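Local coordinates for protein ribosome-binding factor A (Thermus thermophilus, PDB 2DYJ) that assists late maturation of the 30S ribosomal subunit, binding free 30S particles and supporting efficient processing of 16S rRNA, at residues L31-V36 and V47-F52. Sequence-based numbering, arbitrary orientation.
Sequences LTVEAV and VYVEAF
Leu31 reaches across to Val49 with both methyls, CD1 lying 4.0 Å from Val49 CB and CD2 as near to Val49 CG1; its CG, turned anti to the backbone N (chi1 177°), carries them there. Further along this helix-covered face of the hairpin, Val33 CG1 meets Val47 CG1 at 4.0 Å, and Val36 CG1 flanks the same Val47 methyl. Ile20 of helix 5-21 and Ala58 of helix 55-64 also touch Leu31, so an alanine here would probably open a gap between the hairpin and both helices and take from Val49 two neighbouring methyls. On the other face, the Tyr48 ring turns its edge to the backbone of Ala35, CD2 standing 3.5 Å from Ala35 O. The strands are antiparallel, with a classic bulge: Tyr48 O accepts Glu34 N at 2.8 Å and, weakly, Ala35 N at 3.4 Å, while Tyr48 N returns a bond to Ala35 O; Glu34 OE1 is hydrogen-bonded to Ser93 OG. The exposed pair Thr32 and Glu50 exchange two backbone hydrogen bonds, Glu50 N to Thr32 O being nearly straight (170°). In this KH-domain protein strand 44-50 is the sheet's middle strand, flanked by 84-89; backbone bonds fix the hairpin register, bulge included, and aliphatic contacts bind its strands on the helix-covered face.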
# COMPACT_ATOMS: atom_id res chain seq x y z
N LEU A 31 3.31 9.93 -6.40
CA LEU A 31 2.36 8.82 -6.38
C LEU A 31 1.42 8.97 -5.19
O LEU A 31 1.85 9.38 -4.10
CB LEU A 31 3.09 7.47 -6.24
CG LEU A 31 2.15 6.26 -6.13
CD1 LEU A 31 2.69 5.14 -6.99
CD2 LEU A 31 1.98 5.83 -4.68
N THR A 32 0.15 8.62 -5.39
CA THR A 32 -0.83 8.66 -4.31
C THR A 32 -1.58 7.34 -4.18
O THR A 32 -1.73 6.58 -5.15
CB THR A 32 -1.86 9.79 -4.51
OG1 THR A 32 -2.54 9.60 -5.75
CG2 THR A 32 -1.19 11.16 -4.47
N VAL A 33 -2.05 7.06 -2.98
CA VAL A 33 -2.80 5.84 -2.74
C VAL A 33 -4.28 6.19 -2.83
O VAL A 33 -4.79 7.00 -2.07
CB VAL A 33 -2.47 5.28 -1.35
CG1 VAL A 33 -3.33 4.06 -1.08
CG2 VAL A 33 -0.98 4.94 -1.29
N GLU A 34 -4.98 5.57 -3.77
CA GLU A 34 -6.40 5.88 -3.95
C GLU A 34 -7.29 5.04 -3.04
O GLU A 34 -8.36 5.50 -2.62
CB GLU A 34 -6.83 5.66 -5.40
CG GLU A 34 -8.33 5.87 -5.60
CD GLU A 34 -8.93 4.94 -6.63
OE1 GLU A 34 -10.18 4.82 -6.68
OE2 GLU A 34 -8.16 4.32 -7.39
N ALA A 35 -6.88 3.82 -2.75
CA ALA A 35 -7.71 2.97 -1.90
C ALA A 35 -6.98 1.68 -1.58
O ALA A 35 -5.95 1.39 -2.17
CB ALA A 35 -9.01 2.67 -2.64
N VAL A 36 -7.50 0.95 -0.60
CA VAL A 36 -6.95 -0.36 -0.24
C VAL A 36 -8.14 -1.24 0.06
O VAL A 36 -9.21 -0.74 0.43
CB VAL A 36 -6.02 -0.30 1.01
CG1 VAL A 36 -4.92 0.73 0.78
CG2 VAL A 36 -6.82 0.04 2.28
N VAL A 47 -3.55 -2.70 -2.69
CA VAL A 47 -3.30 -1.26 -2.59
C VAL A 47 -3.38 -0.66 -3.98
O VAL A 47 -2.60 -1.01 -4.85
CB VAL A 47 -1.89 -1.02 -2.01
CG1 VAL A 47 -1.65 0.48 -1.80
CG2 VAL A 47 -1.71 -1.80 -0.69
N TYR A 48 -4.35 0.23 -4.19
CA TYR A 48 -4.57 0.84 -5.50
C TYR A 48 -3.93 2.22 -5.55
O TYR A 48 -4.25 3.10 -4.77
CB TYR A 48 -6.08 0.91 -5.75
CG TYR A 48 -6.75 -0.44 -5.67
CD1 TYR A 48 -6.79 -1.30 -6.78
CD2 TYR A 48 -7.26 -0.91 -4.46
CE1 TYR A 48 -7.33 -2.59 -6.66
CE2 TYR A 48 -7.79 -2.19 -4.35
CZ TYR A 48 -7.82 -3.03 -5.44
OH TYR A 48 -8.35 -4.29 -5.30
N VAL A 49 -3.01 2.41 -6.50
CA VAL A 49 -2.28 3.67 -6.56
C VAL A 49 -2.36 4.44 -7.87
O VAL A 49 -2.57 3.85 -8.94
CB VAL A 49 -0.79 3.41 -6.27
CG1 VAL A 49 -0.64 2.81 -4.89
CG2 VAL A 49 -0.20 2.45 -7.32
N GLU A 50 -2.17 5.75 -7.77
CA GLU A 50 -2.16 6.62 -8.95
C GLU A 50 -0.71 7.11 -9.12
O GLU A 50 -0.20 7.87 -8.30
CB GLU A 50 -3.08 7.83 -8.77
CG GLU A 50 -2.92 8.89 -9.91
CD GLU A 50 -3.64 10.22 -9.64
OE1 GLU A 50 -3.99 10.49 -8.48
OE2 GLU A 50 -3.84 11.00 -10.60
N ALA A 51 -0.05 6.65 -10.18
CA ALA A 51 1.33 7.06 -10.42
C ALA A 51 1.34 8.30 -11.29
O ALA A 51 0.45 8.51 -12.11
CB ALA A 51 2.11 5.94 -11.11
N PHE A 52 2.36 9.12 -11.10
CA PHE A 52 2.50 10.34 -11.89
C PHE A 52 2.89 9.96 -13.33
O PHE A 52 2.23 10.37 -14.30
CB PHE A 52 3.57 11.22 -11.25
CG PHE A 52 3.87 12.46 -12.04
CD1 PHE A 52 2.84 13.31 -12.45
CD2 PHE A 52 5.18 12.79 -12.37
CE1 PHE A 52 3.12 14.46 -13.18
CE2 PHE A 52 5.46 13.93 -13.10
CZ PHE A 52 4.43 14.77 -13.51